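Local coordinates for protein CocE/NonD family hydrolase (PDB 3III) that probably hydrolyses ester or amide bonds, as an alpha/beta-hydrolase of the CocE/NonD family whose natural substrate is not established, at residues A[235-240]-A[245-250]; A[241-246]-A[459-464]; A[277-282]-A[290-295]. All coordinates share one frame; numbering follows the deposited sequence.

Contact 1 of 3, residues A[235-240]-A[245-250]; sequences IQAQQE and DDFWKQ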
# COMPACT_ATOMS: atom_id res chain seq x y z
N ILE A 235 12.50 13.53 7.50
CA ILE A 235 13.54 13.75 6.49
C ILE A 235 14.91 13.42 7.15
O ILE A 235 15.73 12.64 6.65
CB ILE A 235 13.50 15.20 5.97
CG1 ILE A 235 12.18 15.48 5.22
CG2 ILE A 235 14.65 15.49 5.04
CD1 ILE A 235 12.01 14.60 4.02
N GLN A 236 15.13 14.00 8.31
CA GLN A 236 16.39 13.77 9.03
C GLN A 236 16.50 12.30 9.50
O GLN A 236 17.61 11.72 9.48
CB GLN A 236 16.56 14.77 10.19
CG GLN A 236 17.86 14.59 10.99
CD GLN A 236 19.14 14.68 10.12
OE1 GLN A 236 19.15 15.40 9.10
NE2 GLN A 236 20.24 14.01 10.54
N ALA A 237 15.38 11.67 9.86
CA ALA A 237 15.38 10.28 10.32
C ALA A 237 15.91 9.39 9.18
O ALA A 237 16.77 8.51 9.41
CB ALA A 237 13.93 9.81 10.83
N GLN A 238 15.49 9.70 7.96
CA GLN A 238 15.93 8.94 6.77
C GLN A 238 17.43 9.14 6.54
O GLN A 238 18.13 8.23 6.19
CB GLN A 238 15.18 9.36 5.51
CG GLN A 238 15.55 8.57 4.20
CD GLN A 238 14.91 9.24 2.97
OE1 GLN A 238 15.01 10.44 2.82
NE2 GLN A 238 14.21 8.46 2.13
N GLN A 239 17.91 10.36 6.71
CA GLN A 239 19.32 10.62 6.57
C GLN A 239 20.14 9.79 7.57
O GLN A 239 21.16 9.26 7.25
CB GLN A 239 19.62 12.08 6.93
CG GLN A 239 19.17 13.13 5.97
CD GLN A 239 20.02 13.11 4.75
OE1 GLN A 239 21.11 13.72 4.72
NE2 GLN A 239 19.54 12.39 3.73
N GLU A 240 19.74 9.82 8.84
CA GLU A 240 20.60 9.32 9.90
C GLU A 240 20.35 7.88 10.32
O GLU A 240 21.10 7.34 11.16
CB GLU A 240 20.55 10.29 11.12
CG GLU A 240 19.28 10.18 11.90
CD GLU A 240 18.93 11.40 12.77
OE1 GLU A 240 17.92 11.27 13.52
OE2 GLU A 240 19.59 12.44 12.67
N ASP A 245 17.52 -0.32 11.96
CA ASP A 245 18.10 -0.29 13.31
C ASP A 245 16.98 -0.17 14.37
O ASP A 245 15.82 -0.39 14.05
CB ASP A 245 19.11 0.88 13.38
CG ASP A 245 18.48 2.24 13.04
OD1 ASP A 245 17.25 2.34 12.88
OD2 ASP A 245 19.25 3.25 12.93
N ASP A 246 17.30 0.15 15.62
CA ASP A 246 16.25 0.20 16.63
C ASP A 246 15.16 1.24 16.29
O ASP A 246 13.98 1.04 16.59
CB ASP A 246 16.83 0.58 18.02
CG ASP A 246 17.71 -0.52 18.61
OD1 ASP A 246 17.70 -1.64 18.05
OD2 ASP A 246 18.39 -0.28 19.66
N PHE A 247 15.58 2.37 15.73
CA PHE A 247 14.61 3.38 15.25
C PHE A 247 13.56 2.81 14.31
O PHE A 247 12.33 2.94 14.56
CB PHE A 247 15.34 4.55 14.57
CG PHE A 247 14.40 5.59 14.04
CD1 PHE A 247 13.92 6.59 14.87
CD2 PHE A 247 13.94 5.52 12.73
CE1 PHE A 247 13.03 7.52 14.40
CE2 PHE A 247 13.04 6.44 12.25
CZ PHE A 247 12.58 7.45 13.09
N TRP A 248 14.01 2.19 13.22
CA TRP A 248 13.09 1.66 12.22
C TRP A 248 12.35 0.41 12.68
O TRP A 248 11.24 0.18 12.20
CB TRP A 248 13.80 1.38 10.89
CG TRP A 248 14.16 2.64 10.12
CD1 TRP A 248 15.42 3.06 9.77
CD2 TRP A 248 13.28 3.67 9.68
NE1 TRP A 248 15.35 4.23 9.05
CE2 TRP A 248 14.05 4.63 9.00
CE3 TRP A 248 11.89 3.84 9.72
CZ2 TRP A 248 13.47 5.78 8.40
CZ3 TRP A 248 11.34 4.97 9.15
CH2 TRP A 248 12.13 5.94 8.54
N LYS A 249 12.95 -0.40 13.57
CA LYS A 249 12.23 -1.56 14.11
C LYS A 249 10.97 -1.14 14.85
O LYS A 249 9.98 -1.86 14.84
CB LYS A 249 13.14 -2.41 15.03
CG LYS A 249 14.23 -3.19 14.25
CD LYS A 249 15.33 -3.81 15.14
CE LYS A 249 16.36 -4.52 14.27
NZ LYS A 249 17.37 -5.19 15.10
N GLN A 250 10.98 0.03 15.48
CA GLN A 250 9.78 0.57 16.12
C GLN A 250 8.73 1.08 15.13
O GLN A 250 7.61 1.44 15.56
CB GLN A 250 10.15 1.72 17.04
CG GLN A 250 10.99 1.28 18.20
CD GLN A 250 11.40 2.43 19.05
OE1 GLN A 250 10.56 3.08 19.66
NE2 GLN A 250 12.70 2.70 19.12
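The helical insertion between strands 186-192 and 262-267 includes helix 234-240 and the short helix 246-249, which meet where A237 packs on F247 and Q238 on W248. The A237 methyl makes the apolar contact: its CB lies 3.5 Å from F247 CZ, approaching the ring obliquely. Alanine suits this spot, because a single methyl lets the phenyl group come close to the helix surface. F247 reaches it with CG anti to the backbone N (chi1 178°), which swings the ring across to helix 234-240. The indole of W248 takes the next position along that helix, its CZ2 edge 4.3 Å from Q238 CA. The two aromatic rings pack on each other: F247 CE2 stands 3.6 Å above the centre of the W248 ring, while W248 CE2 lies in the plane of the phenyl group. F247 also stacks on the ring of H241, in the connecting loop.

As in related S15-type alpha/beta-hydrolases, this insertion probably forms a cap over the catalytic core; helices 198-203 and 213-224 pack beside the indole. D245 starts the second helix as its N-cap, OD1 accepting from W248 N at 3.3 Å with a nearly straight N-H...O angle of 168°. A short carboxylate side chain fits this role, since it can fold back onto its own helix. The Q238 side chain turns away into buried surroundings, where OE1 accepts from R215 NE, and NE2 donates to the carbonyl oxygens of A203 and D210. Q236 NE2 and E240 OE2 are joined one helical turn apart by a 2.7 Å hydrogen bond.

Contact 2 of 3, residues A[241-246]-A[459-464]; sequences HPLFDD and VSHREL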
# COMPACT_ATOMS: atom_id res chain seq x y z
N HIS A 241 19.36 7.23 9.72
CA HIS A 241 19.07 5.81 9.98
C HIS A 241 19.04 5.03 8.64
O HIS A 241 17.96 4.62 8.16
CB HIS A 241 17.76 5.67 10.73
CG HIS A 241 17.79 6.26 12.12
ND1 HIS A 241 18.45 5.65 13.16
CD2 HIS A 241 17.24 7.38 12.63
CE1 HIS A 241 18.32 6.38 14.26
NE2 HIS A 241 17.58 7.44 13.97
N PRO A 242 20.20 4.84 8.03
CA PRO A 242 20.24 4.18 6.70
C PRO A 242 19.99 2.64 6.73
O PRO A 242 19.78 2.01 5.68
CB PRO A 242 21.64 4.51 6.20
CG PRO A 242 22.44 4.68 7.43
CD PRO A 242 21.52 5.43 8.37
N LEU A 243 20.00 2.07 7.91
CA LEU A 243 19.87 0.63 8.11
C LEU A 243 18.62 0.39 8.97
O LEU A 243 18.07 1.32 9.58
CB LEU A 243 21.11 0.07 8.81
CG LEU A 243 22.38 0.00 7.94
CD1 LEU A 243 23.60 -0.10 8.82
CD2 LEU A 243 22.16 -1.20 6.95
N PHE A 244 18.19 -0.86 9.03
CA PHE A 244 17.00 -1.26 9.78
C PHE A 244 17.46 -1.43 11.23
O PHE A 244 17.75 -2.51 11.66
CB PHE A 244 16.41 -2.56 9.21
CG PHE A 244 15.12 -3.01 9.87
CD1 PHE A 244 13.99 -2.21 9.83
CD2 PHE A 244 15.03 -4.25 10.50
CE1 PHE A 244 12.81 -2.62 10.41
CE2 PHE A 244 13.83 -4.68 11.08
CZ PHE A 244 12.73 -3.84 11.05
N ASP A 245 17.52 -0.32 11.96
CA ASP A 245 18.10 -0.29 13.31
C ASP A 245 16.98 -0.17 14.37
O ASP A 245 15.82 -0.39 14.05
CB ASP A 245 19.11 0.88 13.38
CG ASP A 245 18.48 2.24 13.04
OD1 ASP A 245 17.25 2.34 12.88
OD2 ASP A 245 19.25 3.25 12.93
N ASP A 246 17.30 0.15 15.62
CA ASP A 246 16.25 0.20 16.63
C ASP A 246 15.16 1.24 16.29
O ASP A 246 13.98 1.04 16.59
CB ASP A 246 16.83 0.58 18.02
CG ASP A 246 17.71 -0.52 18.61
OD1 ASP A 246 17.70 -1.64 18.05
OD2 ASP A 246 18.39 -0.28 19.66
N VAL A 459 23.25 -3.25 -3.09
CA VAL A 459 23.96 -4.53 -2.96
C VAL A 459 24.70 -4.67 -1.62
O VAL A 459 24.81 -5.76 -1.08
CB VAL A 459 24.85 -4.77 -4.23
CG1 VAL A 459 25.79 -5.98 -4.08
CG2 VAL A 459 23.91 -4.93 -5.46
N SER A 460 25.18 -3.57 -1.04
CA SER A 460 25.75 -3.65 0.32
C SER A 460 24.70 -4.12 1.38
O SER A 460 25.06 -4.60 2.44
CB SER A 460 26.37 -2.32 0.76
OG SER A 460 25.38 -1.35 0.91
N HIS A 461 23.42 -4.06 1.02
CA HIS A 461 22.33 -4.55 1.88
C HIS A 461 21.81 -5.94 1.53
O HIS A 461 20.72 -6.35 1.98
CB HIS A 461 21.17 -3.55 1.77
CG HIS A 461 21.46 -2.24 2.42
ND1 HIS A 461 20.55 -1.60 3.26
CD2 HIS A 461 22.55 -1.45 2.38
CE1 HIS A 461 21.08 -0.46 3.68
NE2 HIS A 461 22.30 -0.35 3.17
N ARG A 462 22.56 -6.67 0.72
CA ARG A 462 22.07 -7.96 0.20
C ARG A 462 21.87 -9.11 1.20
O ARG A 462 21.31 -10.17 0.85
CB ARG A 462 23.06 -8.48 -0.86
CG ARG A 462 24.42 -8.85 -0.30
CD ARG A 462 25.44 -9.12 -1.44
NE ARG A 462 26.80 -9.38 -0.93
CZ ARG A 462 27.67 -8.46 -0.52
NH1 ARG A 462 27.38 -7.16 -0.54
NH2 ARG A 462 28.84 -8.84 -0.08
N GLU A 463 22.41 -9.00 2.39
CA GLU A 463 22.45 -10.17 3.28
C GLU A 463 21.02 -10.58 3.66
O GLU A 463 20.23 -9.77 4.16
CB GLU A 463 23.23 -9.88 4.57
CG GLU A 463 23.30 -11.15 5.52
CD GLU A 463 23.91 -10.88 6.92
OE1 GLU A 463 23.95 -9.71 7.36
OE2 GLU A 463 24.28 -11.85 7.60
N LEU A 464 20.69 -11.84 3.40
CA LEU A 464 19.34 -12.36 3.58
C LEU A 464 19.06 -12.78 5.03
O LEU A 464 19.92 -13.28 5.70
CB LEU A 464 19.17 -13.59 2.63
CG LEU A 464 19.13 -13.35 1.13
CD1 LEU A 464 19.19 -14.67 0.34
CD2 LEU A 464 17.86 -12.50 0.75
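L243 and H461 share one first torsion, CG anti to the carbonyl carbon (chi1 -72° and -70°), and it brings an isobutyl branch and an imidazole together across the boundary between the hydrolase domain and the C-terminal beta domain. The loop joining helices 234-240 and 246-249 here faces the loop that follows strand 447-458. Contact centres on CE1 of the H461 ring, with L243 CD2 also near the two nitrogens that flank it. L243 CD2 approaches CE1 obliquely at 3.5 Å, and P242 O lies in the ring plane, 3.4 Å from the same CE1. That carbon is the most polarised C-H of an imidazole, so a carbonyl oxygen is a fitting neighbour; the same oxygen accepts a hydrogen bond from Y199 OH.

Both ring nitrogens of this buried histidine have partners in the C-terminal domain: NE2 bonds to E481 OE2 and ND1 to H478 ND1, which should fix the ring's rotation. A backbone hydrogen bond between F244 and H478 adds a polar link across the boundary.

Each loop is braced from within. H241 ND1 makes a short 2.5 Å hydrogen bond to D245 OD2 on the syn side of the carboxylate, close to the imidazole plane, and F244 centres an inverse gamma turn. In the other loop, R462 folds back on V459: R462 N and R462 NH1 reach V459 O from opposite faces of its carbonyl plane, each 3.0 Å away.

Contact 3 of 3, residues A[277-282]-A[290-295]; sequences GSFEGF and KWLYVH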
# COMPACT_ATOMS: atom_id res chain seq x y z
N GLY A 277 3.26 -4.22 2.07
CA GLY A 277 2.75 -4.33 3.43
C GLY A 277 1.28 -4.71 3.51
O GLY A 277 0.86 -5.27 4.51
N SER A 278 0.52 -4.43 2.44
CA SER A 278 -0.85 -4.88 2.38
C SER A 278 -0.85 -6.40 2.43
O SER A 278 -1.60 -7.03 3.22
CB SER A 278 -1.59 -4.31 1.14
OG SER A 278 -1.66 -2.88 1.17
N PHE A 279 0.02 -7.02 1.63
CA PHE A 279 0.13 -8.48 1.61
C PHE A 279 0.73 -8.99 2.91
O PHE A 279 0.27 -10.04 3.44
CB PHE A 279 0.99 -8.95 0.42
CG PHE A 279 0.27 -8.91 -0.90
CD1 PHE A 279 -0.62 -9.92 -1.23
CD2 PHE A 279 0.42 -7.85 -1.76
CE1 PHE A 279 -1.29 -9.91 -2.43
CE2 PHE A 279 -0.29 -7.80 -2.96
CZ PHE A 279 -1.17 -8.83 -3.28
N GLU A 280 1.78 -8.30 3.42
CA GLU A 280 2.36 -8.73 4.69
C GLU A 280 1.34 -8.76 5.82
O GLU A 280 1.35 -9.70 6.67
CB GLU A 280 3.58 -7.92 5.14
CG GLU A 280 4.88 -8.17 4.35
CD GLU A 280 5.21 -9.64 4.12
OE1 GLU A 280 5.17 -10.38 5.12
OE2 GLU A 280 5.51 -10.04 2.96
N GLY A 281 0.46 -7.75 5.84
CA GLY A 281 -0.56 -7.64 6.89
C GLY A 281 -1.48 -8.82 6.83
O GLY A 281 -1.78 -9.47 7.84
N PHE A 282 -1.97 -9.10 5.63
CA PHE A 282 -2.88 -10.24 5.46
C PHE A 282 -2.20 -11.55 5.84
O PHE A 282 -2.80 -12.39 6.53
CB PHE A 282 -3.42 -10.32 4.06
CG PHE A 282 -4.25 -11.54 3.81
CD1 PHE A 282 -5.53 -11.65 4.33
CD2 PHE A 282 -3.72 -12.63 3.14
CE1 PHE A 282 -6.33 -12.83 4.12
CE2 PHE A 282 -4.46 -13.77 2.93
CZ PHE A 282 -5.77 -13.90 3.41
N LYS A 290 -10.05 -13.79 8.29
CA LYS A 290 -9.42 -12.78 7.46
C LYS A 290 -9.63 -13.05 5.98
O LYS A 290 -9.69 -14.20 5.55
CB LYS A 290 -7.95 -12.66 7.82
CG LYS A 290 -7.12 -13.93 7.67
CD LYS A 290 -5.60 -13.60 7.83
CE LYS A 290 -4.75 -14.82 7.74
NZ LYS A 290 -3.26 -14.55 8.03
N TRP A 291 -9.76 -11.95 5.22
CA TRP A 291 -10.00 -11.99 3.78
C TRP A 291 -9.13 -10.99 3.10
O TRP A 291 -8.83 -9.92 3.65
CB TRP A 291 -11.48 -11.66 3.50
CG TRP A 291 -12.39 -12.77 3.95
CD1 TRP A 291 -12.87 -13.80 3.18
CD2 TRP A 291 -12.91 -12.98 5.27
NE1 TRP A 291 -13.63 -14.64 3.95
CE2 TRP A 291 -13.65 -14.17 5.24
CE3 TRP A 291 -12.78 -12.30 6.48
CZ2 TRP A 291 -14.32 -14.67 6.36
CZ3 TRP A 291 -13.47 -12.82 7.62
CH2 TRP A 291 -14.20 -13.98 7.54
N LEU A 292 -8.79 -11.27 1.86
CA LEU A 292 -7.97 -10.38 1.06
C LEU A 292 -8.64 -10.14 -0.29
O LEU A 292 -9.11 -11.10 -0.96
CB LEU A 292 -6.57 -11.02 0.86
CG LEU A 292 -5.61 -10.38 -0.12
CD1 LEU A 292 -5.22 -9.01 0.40
CD2 LEU A 292 -4.33 -11.30 -0.34
N TYR A 293 -8.66 -8.89 -0.72
CA TYR A 293 -9.15 -8.54 -2.06
C TYR A 293 -8.02 -7.81 -2.79
O TYR A 293 -7.51 -6.82 -2.26
CB TYR A 293 -10.35 -7.63 -1.91
CG TYR A 293 -10.87 -7.02 -3.19
CD1 TYR A 293 -11.49 -7.80 -4.13
CD2 TYR A 293 -10.70 -5.67 -3.45
CE1 TYR A 293 -11.92 -7.25 -5.34
CE2 TYR A 293 -11.17 -5.10 -4.62
CZ TYR A 293 -11.77 -5.87 -5.56
OH TYR A 293 -12.16 -5.31 -6.73
N VAL A 294 -7.64 -8.29 -3.97
CA VAL A 294 -6.57 -7.69 -4.78
C VAL A 294 -7.07 -7.26 -6.14
O VAL A 294 -7.60 -8.07 -6.90
CB VAL A 294 -5.35 -8.58 -4.95
CG1 VAL A 294 -4.13 -7.78 -5.46
CG2 VAL A 294 -4.96 -9.33 -3.61
N HIS A 295 -6.78 -6.02 -6.50
CA HIS A 295 -7.09 -5.53 -7.85
C HIS A 295 -5.90 -4.84 -8.48
O HIS A 295 -4.96 -4.43 -7.77
CB HIS A 295 -8.28 -4.58 -7.77
CG HIS A 295 -8.00 -3.30 -7.06
ND1 HIS A 295 -7.33 -2.26 -7.66
CD2 HIS A 295 -8.28 -2.89 -5.80
CE1 HIS A 295 -7.22 -1.26 -6.80
NE2 HIS A 295 -7.77 -1.63 -5.66
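F282 fits between K290 and L292 where helix 275-284 packs on strand 290-295, the last two elements of a beta-alpha-beta crossover that starts at strand 262-267. Helix and strand run nearly antiparallel, at 159°, with the segment axes 9.6 Å apart. Packing is tight on one face of the F282 ring, where L292 CB sits 3.6 Å from the centroid, a CH-pi contact almost along the normal. The K290 chain covers the opposite face more loosely, touching chiefly at one corner, K290 CG to F282 CE1, 3.8 Å. Between them the ring rim meets the strand backbone, with F282 CE1 3.5 Å from W291 C. A flat phenyl group suits such a slot, and CG anti to the backbone N (chi1 175°) directs it from the helix onto the strand.

Packing is looser towards the other end, where F279 lies against beta-branched V294 and the tip of L292. Here the F279 ring is touched obliquely: its CZ lies 3.8 Å from both methyls, CG1 and CG2, of V294, and its CE1 3.9 Å from L292 CD2. A266 of the neighbouring strand also touches F279.

The partly exposed side belongs to K290, whose ammonium group reaches the end of the helix, where carbonyls probably favour a positive charge. NZ stands over the F282 ring but 5.1 Å from its centroid, too far for more than a weak cation-pi attraction. Carbonyls do the holding: A285 O is one partner of NZ, and F282 O accepts from it at 2.7 Å, nearly in line with its own C=O bond (161°).

In the fold
Contacts 1 and 2 are neighbours, their centres 11 Å apart, and they share D245 and D246. The helix pair of contact 1 carries the loop that contact 2 places against the C-terminal domain; W248 NE1 to H241 O, 2.8 Å, probably ties the two with a hydrogen bond. Contact 3 lies in the alpha/beta core, where a helix covers the central sheet. Its centre is 26 Å from each of the others, with nearest atoms about 13 Å from contact 1 and 11 Å from contact 2. Its strand 290-295 belongs to the same sheet as strand 162-168, after which the nucleophile elbow of this fold would be expected.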